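Local atomic coordinates of methyltransferase (Pectobacterium atrosepticum SCRI1043, PDB entry 2P7I), a protein that probably transfers methyl groups from S-adenosylmethionine to an acceptor not yet identified, as a putative SAM-dependent methyltransferase with a Rossmann-like domain. Residues P43-E48 with R102-I107; G135-V140 with L242-G247; D66-E71 with T89-R94. All blocks are in the same frame, centred on the assembly; numbering follows the deposited sequence.

All three contacts join neighbouring strands of one mixed seven-stranded sheet. Interactions 1 and 3 are parallel pairs, and interaction 2 is antiparallel. Interaction 2 is the most buried. Interactions 1 and 3 are only partly buried, and interaction 3 includes an outermost strand of the chain's sheet. Interactions 1 and 2 meet where strands 104-110 and 135-142 are neighbours. Interactions 1 and 3 meet through strands 46-49 and 67-71, and through a salt bridge between Arg102 and Asp66. Interaction 1 relies heavily on polar side chains at the strand entrances. Interaction 2 combines an apolar core with a charged end bridged by water. Interaction 3 is mainly a backbone ladder.

Interaction 1: P43-E48 with R102-I107; sequences PGNLLE and RRYDNI
Leu47 pairs in parallel with Ile107, their CA atoms 4.7 Å apart. Leu47 N donates to Asn106 O at 2.8 Å. Just before the strands pair, side chains bridge the two backbones. Asn45 and Asp105 exchange two bonds. Asn45 N reaches Asp105 OD2 at 3.0 Å, on the oxygen's anti lone pair. Asp105 N returns to Asn45 OD1 at 2.9 Å, nearly straight along the carbonyl axis. CG of Asn45 stands between its backbone N and carbonyl carbon (chi1 63°), which brings the amide across to residues 103-105. Its ND2 makes a weak bond to Arg103 O and lies over one face of the Arg102 guanidinium, whose NH1 is in a salt bridge with Asp66.

Asn106 ND2 donates to Asn45 O at 3.1 Å. This oxygen lies in the amide plane of Asn106, while ND2 sits above the carbonyl plane of Asn45. The same ND2 also bonds Arg42 O. Next to these polar links, Leu47 CB makes a CH-pi contact over one face of the Tyr104 ring, 3.9 Å from its centroid and 24° off the normal. Leu47 and Ile107 lie side by side, with Leu47 CB 4.1 Å from Ile107 CG1.

The pair joins the first and fourth strands of the Rossmann-like methyltransferase sheet. Asn45 OD1 and Asp105 OD2 are both acceptors and stand 2.9 Å apart. Each accepts a backbone N-H from the other residue, which probably helps to offset their repulsion. The polar links therefore fix how the two chains enter the sheet, and the apolar contacts of Leu47 with Tyr104 and Ile107 follow along the strands.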
loop_
_atom_site.group_PDB
_atom_site.type_symbol
_atom_site.label_atom_id
_atom_site.label_comp_id
_atom_site.label_asym_id
_atom_site.label_seq_id
_atom_site.Cartn_x
_atom_site.Cartn_y
_atom_site.Cartn_z
ATOM N N PRO B 43 5.886 -27.493 -18.482
ATOM C CA PRO B 43 6.087 -28.137 -19.794
ATOM C C PRO B 43 4.844 -28.913 -20.146
ATOM O O PRO B 43 4.142 -29.369 -19.248
ATOM C CB PRO B 43 7.256 -29.094 -19.551
ATOM C CG PRO B 43 7.259 -29.318 -18.027
ATOM C CD PRO B 43 6.722 -28.073 -17.414
ATOM N N GLY B 44 4.529 -29.013 -21.427
ATOM C CA GLY B 44 3.400 -29.837 -21.848
ATOM C C GLY B 44 2.501 -29.017 -22.715
ATOM O O GLY B 44 2.976 -28.228 -23.486
ATOM N N ASN B 45 1.193 -29.167 -22.547
ATOM C CA ASN B 45 0.228 -28.484 -23.405
ATOM C C ASN B 45 -0.464 -27.303 -22.700
ATOM O O ASN B 45 -0.286 -27.088 -21.518
ATOM C CB ASN B 45 -0.797 -29.481 -23.936
ATOM C CG ASN B 45 -1.618 -30.103 -22.834
ATOM O OD1 ASN B 45 -1.459 -29.758 -21.658
ATOM N ND2 ASN B 45 -2.532 -30.980 -23.202
ATOM N N LEU B 46 -1.249 -26.556 -23.453
ATOM C CA LEU B 46 -1.972 -25.433 -22.896
ATOM C C LEU B 46 -3.401 -25.439 -23.381
ATOM O O LEU B 46 -3.677 -25.823 -24.521
ATOM C CB LEU B 46 -1.281 -24.122 -23.276
ATOM C CG LEU B 46 -1.908 -22.827 -22.738
ATOM C CD1 LEU B 46 -0.858 -21.820 -22.337
ATOM C CD2 LEU B 46 -2.832 -22.251 -23.778
ATOM N N LEU B 47 -4.308 -25.026 -22.494
ATOM C CA LEU B 47 -5.702 -24.799 -22.807
ATOM C C LEU B 47 -6.008 -23.306 -22.612
ATOM O O LEU B 47 -5.756 -22.761 -21.538
ATOM C CB LEU B 47 -6.602 -25.645 -21.895
ATOM C CG LEU B 47 -8.124 -25.457 -21.969
ATOM C CD1 LEU B 47 -8.761 -25.880 -23.294
ATOM C CD2 LEU B 47 -8.798 -26.229 -20.779
ATOM N N GLU B 48 -6.549 -22.656 -23.641
ATOM C CA GLU B 48 -6.950 -21.244 -23.577
ATOM C C GLU B 48 -8.470 -21.152 -23.596
ATOM O O GLU B 48 -9.120 -21.435 -24.615
ATOM C CB GLU B 48 -6.335 -20.409 -24.703
ATOM C CG GLU B 48 -6.763 -18.941 -24.638
ATOM C CD GLU B 48 -6.279 -18.073 -25.795
ATOM O OE1 GLU B 48 -5.901 -18.589 -26.869
ATOM O OE2 GLU B 48 -6.338 -16.838 -25.620
ATOM N N ARG B 102 -8.817 -34.365 -23.149
ATOM C CA ARG B 102 -7.547 -34.483 -22.469
ATOM C C ARG B 102 -7.577 -33.596 -21.222
ATOM O O ARG B 102 -8.513 -32.832 -21.041
ATOM C CB ARG B 102 -6.496 -33.973 -23.449
ATOM C CG ARG B 102 -5.099 -34.510 -23.271
ATOM C CD ARG B 102 -4.369 -34.579 -24.631
ATOM N NE ARG B 102 -4.593 -33.378 -25.462
ATOM C CZ ARG B 102 -3.648 -32.514 -25.857
ATOM N NH1 ARG B 102 -2.370 -32.689 -25.539
ATOM N NH2 ARG B 102 -3.984 -31.464 -26.600
ATOM N N ARG B 103 -6.568 -33.726 -20.367
ATOM C CA ARG B 103 -6.291 -32.750 -19.334
ATOM C C ARG B 103 -5.067 -31.917 -19.743
ATOM O O ARG B 103 -4.306 -32.306 -20.636
ATOM C CB ARG B 103 -6.072 -33.424 -17.989
ATOM C CG ARG B 103 -7.358 -33.964 -17.380
ATOM C CD ARG B 103 -7.118 -34.526 -16.010
ATOM N NE ARG B 103 -8.325 -34.441 -15.166
ATOM C CZ ARG B 103 -9.278 -35.374 -15.099
ATOM N NH1 ARG B 103 -9.217 -36.475 -15.835
ATOM N NH2 ARG B 103 -10.322 -35.200 -14.311
ATOM N N TYR B 104 -4.887 -30.768 -19.084
ATOM C CA TYR B 104 -3.952 -29.750 -19.549
ATOM C C TYR B 104 -2.983 -29.284 -18.464
ATOM O O TYR B 104 -3.348 -29.111 -17.273
ATOM C CB TYR B 104 -4.717 -28.571 -20.146
ATOM C CG TYR B 104 -5.618 -29.046 -21.257
ATOM C CD1 TYR B 104 -6.877 -29.551 -20.970
ATOM C CD2 TYR B 104 -5.183 -29.079 -22.584
ATOM C CE1 TYR B 104 -7.706 -30.014 -21.977
ATOM C CE2 TYR B 104 -6.005 -29.560 -23.604
ATOM C CZ TYR B 104 -7.275 -30.024 -23.277
ATOM O OH TYR B 104 -8.132 -30.524 -24.245
ATOM N N ASP B 105 -1.743 -29.085 -18.897
ATOM C CA ASP B 105 -0.658 -28.704 -17.998
ATOM C C ASP B 105 -0.709 -27.230 -17.615
ATOM O O ASP B 105 -0.266 -26.854 -16.540
ATOM C CB ASP B 105 0.678 -29.039 -18.650
ATOM C CG ASP B 105 0.794 -30.513 -18.955
ATOM O OD1 ASP B 105 0.825 -31.301 -17.982
ATOM O OD2 ASP B 105 0.823 -30.868 -20.155
ATOM N N ASN B 106 -1.255 -26.422 -18.517
ATOM C CA ASN B 106 -1.399 -24.980 -18.357
ATOM C C ASN B 106 -2.797 -24.607 -18.832
ATOM O O ASN B 106 -3.206 -24.997 -19.933
ATOM C CB ASN B 106 -0.372 -24.218 -19.227
ATOM C CG ASN B 106 1.076 -24.571 -18.892
ATOM O OD1 ASN B 106 1.700 -23.945 -18.022
ATOM N ND2 ASN B 106 1.621 -25.565 -19.601
ATOM N N ILE B 107 -3.537 -23.856 -18.016
ATOM C CA ILE B 107 -4.863 -23.357 -18.428
ATOM C C ILE B 107 -4.883 -21.862 -18.291
ATOM O O ILE B 107 -4.482 -21.340 -17.246
ATOM C CB ILE B 107 -6.014 -24.023 -17.628
ATOM C CG1 ILE B 107 -5.965 -25.546 -17.865
ATOM C CG2 ILE B 107 -7.374 -23.413 -18.063
ATOM C CD1 ILE B 107 -7.030 -26.363 -17.098
#

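Interaction 2: G135-V140 with L242-G247; sequences GRLFLV and LLCEKG
Leu137 and Leu139 form hydrogen-bonded antiparallel pairs with Cys244 and Leu242, and the N-to-C directions of the short strand axes are 153° apart. Leu137 N to Cys244 O and Cys244 N to Leu137 O both measure 2.9 Å. The same two-way exchange links Leu139 and Leu242.

Phe138 and Leu243 form the non-hydrogen-bonded pair between them. Their side chains lie side by side and point the same way. CD1 of Leu243 sits over one face of the Phe138 ring, 3.9 Å from the centroid and offset toward the rim, in a CH-pi contact. CG of Leu243 is anti to its backbone N (chi1 -172°), and this swings the branch in over the ring. On the other face of the sheet, Leu137 CB meets Cys244 CB at 4.0 Å.

Arg136 and Glu245 run alongside each other, touching at their CG atoms. Arg136 NE and Glu245 OE2 form a long salt bridge of 3.9 Å. The oxygen lies well out of the guanidinium plane, so only charge acts there. Water 2 accepts from Arg136 NE at 3.0 Å and gives a weak bond to Glu245 OE1. Water 1 links Gly135 O to Lys246 N where the strands part. Glu245 OE2 is hydrogen-bonded to Thr194 OG1.

Arg136 NH1 bonds Phe40 O and also Pro39 O of the second subunit, so this end of the pair reaches the subunit interface. Strand 104-110 flanks 135-142, and strand 192-201 flanks 237-245. Phe37 and Phe41 meet the Phe138 ring, while helix 179-188 packs on Leu139 and Leu242 across the opposite face.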
loop_
_atom_site.group_PDB
_atom_site.type_symbol
_atom_site.label_atom_id
_atom_site.label_comp_id
_atom_site.label_asym_id
_atom_site.label_seq_id
_atom_site.Cartn_x
_atom_site.Cartn_y
_atom_site.Cartn_z
ATOM N N GLY B 135 -0.730 -29.450 -13.064
ATOM C CA GLY B 135 -1.125 -28.392 -13.974
ATOM C C GLY B 135 -1.412 -27.085 -13.248
ATOM O O GLY B 135 -1.705 -27.072 -12.059
ATOM N N ARG B 136 -1.305 -25.987 -13.984
ATOM C CA ARG B 136 -1.495 -24.662 -13.436
ATOM C C ARG B 136 -2.545 -23.868 -14.217
ATOM O O ARG B 136 -2.538 -23.862 -15.431
ATOM C CB ARG B 136 -0.154 -23.921 -13.418
ATOM C CG ARG B 136 0.783 -24.496 -12.349
ATOM C CD ARG B 136 2.150 -23.875 -12.384
ATOM N NE ARG B 136 3.041 -24.574 -11.460
ATOM C CZ ARG B 136 4.322 -24.299 -11.311
ATOM N NH1 ARG B 136 4.872 -23.340 -12.015
ATOM N NH2 ARG B 136 5.057 -25.009 -10.467
ATOM N N LEU B 137 -3.395 -23.162 -13.461
ATOM C CA LEU B 137 -4.338 -22.219 -13.968
ATOM C C LEU B 137 -3.774 -20.829 -13.796
ATOM O O LEU B 137 -3.254 -20.482 -12.692
ATOM C CB LEU B 137 -5.682 -22.345 -13.223
ATOM C CG LEU B 137 -6.701 -21.228 -13.524
ATOM C CD1 LEU B 137 -7.233 -21.246 -15.029
ATOM C CD2 LEU B 137 -7.823 -21.249 -12.492
ATOM N N PHE B 138 -3.828 -20.090 -14.913
ATOM C CA PHE B 138 -3.447 -18.689 -14.995
ATOM C C PHE B 138 -4.700 -17.860 -15.062
ATOM O O PHE B 138 -5.275 -17.632 -16.150
ATOM C CB PHE B 138 -2.565 -18.467 -16.200
ATOM C CG PHE B 138 -1.286 -19.235 -16.134
ATOM C CD1 PHE B 138 -1.269 -20.599 -16.417
ATOM C CD2 PHE B 138 -0.095 -18.596 -15.793
ATOM C CE1 PHE B 138 -0.095 -21.335 -16.314
ATOM C CE2 PHE B 138 1.092 -19.300 -15.714
ATOM C CZ PHE B 138 1.098 -20.683 -15.953
ATOM N N LEU B 139 -5.096 -17.368 -13.900
ATOM C CA LEU B 139 -6.361 -16.676 -13.706
ATOM C C LEU B 139 -6.166 -15.171 -13.584
ATOM O O LEU B 139 -5.601 -14.697 -12.631
ATOM C CB LEU B 139 -7.079 -17.201 -12.434
ATOM C CG LEU B 139 -8.404 -16.548 -12.059
ATOM C CD1 LEU B 139 -9.450 -16.732 -13.194
ATOM C CD2 LEU B 139 -8.941 -17.184 -10.751
ATOM N N VAL B 140 -6.641 -14.429 -14.574
ATOM C CA VAL B 140 -6.378 -12.970 -14.602
ATOM C C VAL B 140 -7.680 -12.241 -14.866
ATOM O O VAL B 140 -8.374 -12.573 -15.774
ATOM C CB VAL B 140 -5.304 -12.564 -15.639
ATOM C CG1 VAL B 140 -5.090 -11.055 -15.641
ATOM C CG2 VAL B 140 -3.977 -13.274 -15.368
ATOM N N LEU B 242 -4.012 -14.590 -10.177
ATOM C CA LEU B 242 -3.839 -15.739 -9.334
ATOM C C LEU B 242 -3.285 -16.960 -10.101
ATOM O O LEU B 242 -3.835 -17.376 -11.098
ATOM C CB LEU B 242 -5.161 -16.137 -8.655
ATOM C CG LEU B 242 -5.886 -15.134 -7.737
ATOM C CD1 LEU B 242 -7.076 -15.946 -7.062
ATOM C CD2 LEU B 242 -4.978 -14.582 -6.698
ATOM N N LEU B 243 -2.206 -17.527 -9.591
ATOM C CA LEU B 243 -1.682 -18.807 -10.068
ATOM C C LEU B 243 -2.263 -19.867 -9.196
ATOM O O LEU B 243 -2.087 -19.870 -7.967
ATOM C CB LEU B 243 -0.152 -18.881 -9.965
ATOM C CG LEU B 243 0.475 -20.131 -10.630
ATOM C CD1 LEU B 243 0.369 -20.002 -12.184
ATOM C CD2 LEU B 243 1.922 -20.274 -10.182
ATOM N N CYS B 244 -2.961 -20.805 -9.796
ATOM C CA CYS B 244 -3.669 -21.827 -9.051
ATOM C C CYS B 244 -3.267 -23.224 -9.502
ATOM O O CYS B 244 -2.852 -23.433 -10.652
ATOM C CB CYS B 244 -5.164 -21.692 -9.314
ATOM S SG CYS B 244 -5.889 -20.091 -8.835
ATOM N N GLU B 245 -3.379 -24.159 -8.580
ATOM C CA GLU B 245 -3.139 -25.584 -8.832
ATOM C C GLU B 245 -4.350 -26.367 -8.386
ATOM O O GLU B 245 -5.263 -25.834 -7.730
ATOM C CB GLU B 245 -1.859 -26.046 -8.139
ATOM C CG GLU B 245 -0.675 -25.420 -8.873
ATOM C CD GLU B 245 0.676 -25.660 -8.217
ATOM O OE1 GLU B 245 1.042 -26.822 -8.026
ATOM O OE2 GLU B 245 1.388 -24.677 -7.927
ATOM N N LYS B 246 -4.363 -27.626 -8.787
ATOM C CA LYS B 246 -5.528 -28.476 -8.574
ATOM C C LYS B 246 -5.643 -28.871 -7.108
ATOM O O LYS B 246 -4.659 -29.239 -6.475
ATOM C CB LYS B 246 -5.400 -29.730 -9.456
ATOM C CG LYS B 246 -6.497 -30.705 -9.302
ATOM C CD LYS B 246 -6.418 -31.802 -10.406
ATOM C CE LYS B 246 -7.589 -32.791 -10.229
ATOM N NZ LYS B 246 -7.817 -33.699 -11.433
ATOM N N GLY B 247 -6.849 -28.779 -6.557
ATOM C CA GLY B 247 -7.161 -29.363 -5.227
ATOM C C GLY B 247 -7.980 -30.652 -5.352
ATOM O O GLY B 247 -8.694 -30.815 -6.323
HETATM O O HOH W 1 -2.131 -28.915 -10.171
HETATM O O HOH W 2 2.595 -27.382 -10.576
#

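Interaction 3: D66-E71 with T89-R94; sequences DITCVE and TYIHSR
Thr68 to Glu71 pair in parallel with Thr89 to His92, the two strands of a beta-alpha-beta unit in the Rossmann-like fold. Helix 74-83 makes the crossover. The backbone ladder has five rungs. Thr89 N bonds Ile67 O at 2.8 Å, and Cys69 N bonds Thr89 O at 2.7 Å. Ile91 N returns to Cys69 O, and Glu71 N to Ile91 O. The last rung, Ser93 N to Glu71 O at 3.1 Å, is the most bent (142° at the hydrogen), and its donor stands above the carbonyl plane.

Thr68 CG2 presses on Ile91 CD1 at 3.5 Å, tighter than usual for carbons. It is the methyl, anti to the backbone N of Thr68, that meets Ile91, while OG1 (chi1 -61°) faces Thr89 CB. Val70 CG2 lies 4.1 Å from Ile91 CB on this face. On the other face, Cys69 CB touches Tyr90 CD1, and the sulfur approaches the ring obliquely. Glu71 O lies at the edge of the His92 ring, in its plane, 3.4 Å from CD2.

Farther out, Tyr90 and His92 pack on helix 74-83, and strand 46-49 lies along the far edge of 67-71. Glu71 ends its strand with OE1 bonded to Phe52 N and OE2 to Ser73 N. In class I methyltransferases an acidic residue at the end of this strand commonly binds the SAM ribose. Glu71 is consistent with that role, which remains inferred. At the start of the pair, water 3 gives hydrogen bonds to Asp66 OD1 and Ile67 O, and accepts one from Thr89 OG1 at 2.7 Å.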
loop_
_atom_site.group_PDB
_atom_site.type_symbol
_atom_site.label_atom_id
_atom_site.label_comp_id
_atom_site.label_asym_id
_atom_site.label_seq_id
_atom_site.Cartn_x
_atom_site.Cartn_y
_atom_site.Cartn_z
ATOM N N ASP B 66 1.273 -26.957 -28.661
ATOM C CA ASP B 66 0.053 -27.730 -28.519
ATOM C C ASP B 66 -0.898 -26.949 -27.655
ATOM O O ASP B 66 -0.809 -27.004 -26.434
ATOM C CB ASP B 66 0.358 -29.088 -27.905
ATOM C CG ASP B 66 -0.865 -29.963 -27.770
ATOM O OD1 ASP B 66 -1.987 -29.523 -28.145
ATOM O OD2 ASP B 66 -0.698 -31.115 -27.291
ATOM N N ILE B 67 -1.785 -26.215 -28.323
ATOM C CA ILE B 67 -2.729 -25.310 -27.685
ATOM C C ILE B 67 -4.120 -25.715 -28.091
ATOM O O ILE B 67 -4.375 -25.992 -29.247
ATOM C CB ILE B 67 -2.525 -23.841 -28.108
ATOM C CG1 ILE B 67 -1.140 -23.342 -27.670
ATOM C CG2 ILE B 67 -3.594 -22.967 -27.477
ATOM C CD1 ILE B 67 -0.777 -21.938 -28.174
ATOM N N THR B 68 -5.011 -25.759 -27.110
ATOM C CA THR B 68 -6.411 -26.054 -27.339
ATOM C C THR B 68 -7.166 -24.796 -26.942
ATOM O O THR B 68 -6.899 -24.202 -25.883
ATOM C CB THR B 68 -6.859 -27.270 -26.527
ATOM O OG1 THR B 68 -6.092 -28.409 -26.928
ATOM C CG2 THR B 68 -8.350 -27.565 -26.700
ATOM N N CYS B 69 -8.081 -24.374 -27.814
ATOM C CA CYS B 69 -8.785 -23.106 -27.672
ATOM C C CYS B 69 -10.269 -23.350 -27.644
ATOM O O CYS B 69 -10.810 -23.888 -28.611
ATOM C CB CYS B 69 -8.501 -22.183 -28.858
ATOM S SG CYS B 69 -6.833 -21.533 -29.011
ATOM N N VAL B 70 -10.917 -22.915 -26.566
ATOM C CA VAL B 70 -12.361 -23.016 -26.414
ATOM C C VAL B 70 -12.949 -21.623 -26.524
ATOM O O VAL B 70 -12.539 -20.701 -25.805
ATOM C CB VAL B 70 -12.777 -23.651 -25.067
ATOM C CG1 VAL B 70 -14.290 -23.767 -24.969
ATOM C CG2 VAL B 70 -12.156 -25.015 -24.901
ATOM N N GLU B 71 -13.913 -21.485 -27.428
ATOM C CA GLU B 71 -14.559 -20.209 -27.709
ATOM C C GLU B 71 -15.979 -20.487 -28.132
ATOM O O GLU B 71 -16.222 -21.402 -28.920
ATOM C CB GLU B 71 -13.811 -19.474 -28.821
ATOM C CG GLU B 71 -14.469 -18.197 -29.325
ATOM C CD GLU B 71 -14.894 -17.243 -28.225
ATOM O OE1 GLU B 71 -14.129 -17.027 -27.256
ATOM O OE2 GLU B 71 -16.003 -16.687 -28.342
ATOM N N THR B 89 -5.883 -26.711 -31.499
ATOM C CA THR B 89 -7.127 -27.431 -31.547
ATOM C C THR B 89 -8.229 -26.462 -31.168
ATOM O O THR B 89 -8.206 -25.898 -30.078
ATOM C CB THR B 89 -7.117 -28.597 -30.572
ATOM O OG1 THR B 89 -6.035 -29.486 -30.912
ATOM C CG2 THR B 89 -8.425 -29.333 -30.625
ATOM N N TYR B 90 -9.192 -26.265 -32.060
ATOM C CA TYR B 90 -10.298 -25.350 -31.805
ATOM C C TYR B 90 -11.510 -26.126 -31.312
ATOM O O TYR B 90 -11.822 -27.167 -31.853
ATOM C CB TYR B 90 -10.657 -24.590 -33.074
ATOM C CG TYR B 90 -9.539 -23.716 -33.569
ATOM C CD1 TYR B 90 -9.393 -22.425 -33.101
ATOM C CD2 TYR B 90 -8.621 -24.186 -34.499
ATOM C CE1 TYR B 90 -8.371 -21.618 -33.553
ATOM C CE2 TYR B 90 -7.590 -23.381 -34.958
ATOM C CZ TYR B 90 -7.474 -22.101 -34.477
ATOM O OH TYR B 90 -6.450 -21.289 -34.906
ATOM N N ILE B 91 -12.167 -25.629 -30.264
ATOM C CA ILE B 91 -13.376 -26.245 -29.726
ATOM C C ILE B 91 -14.429 -25.152 -29.626
ATOM O O ILE B 91 -14.301 -24.202 -28.863
ATOM C CB ILE B 91 -13.108 -26.909 -28.368
ATOM C CG1 ILE B 91 -12.251 -28.161 -28.586
ATOM C CG2 ILE B 91 -14.391 -27.294 -27.697
ATOM C CD1 ILE B 91 -11.589 -28.603 -27.399
ATOM N N HIS B 92 -15.449 -25.257 -30.458
ATOM C CA HIS B 92 -16.488 -24.256 -30.494
ATOM C C HIS B 92 -17.544 -24.729 -29.514
ATOM O O HIS B 92 -18.302 -25.645 -29.813
ATOM C CB HIS B 92 -17.053 -24.138 -31.917
ATOM C CG HIS B 92 -18.223 -23.215 -32.024
ATOM N ND1 HIS B 92 -19.246 -23.414 -32.928
ATOM C CD2 HIS B 92 -18.544 -22.098 -31.332
ATOM C CE1 HIS B 92 -20.142 -22.452 -32.791
ATOM N NE2 HIS B 92 -19.744 -21.646 -31.822
ATOM N N SER B 93 -17.564 -24.147 -28.319
ATOM C CA SER B 93 -18.497 -24.572 -27.293
ATOM C C SER B 93 -18.603 -23.515 -26.238
ATOM O O SER B 93 -17.688 -22.713 -26.078
ATOM C CB SER B 93 -17.999 -25.860 -26.633
ATOM O OG SER B 93 -18.917 -26.318 -25.645
ATOM N N ARG B 94 -19.711 -23.529 -25.501
ATOM C CA ARG B 94 -19.788 -22.827 -24.234
ATOM C C ARG B 94 -19.096 -23.697 -23.198
ATOM O O ARG B 94 -19.062 -24.923 -23.320
ATOM C CB ARG B 94 -21.232 -22.591 -23.818
ATOM C CG ARG B 94 -22.034 -21.815 -24.846
ATOM C CD ARG B 94 -23.420 -21.558 -24.324
ATOM N NE ARG B 94 -23.343 -20.910 -23.019
ATOM C CZ ARG B 94 -23.416 -19.593 -22.791
ATOM N NH1 ARG B 94 -23.613 -18.723 -23.786
ATOM N NH2 ARG B 94 -23.325 -19.139 -21.541
HETATM O O HOH W 3 -3.591 -28.761 -30.163
#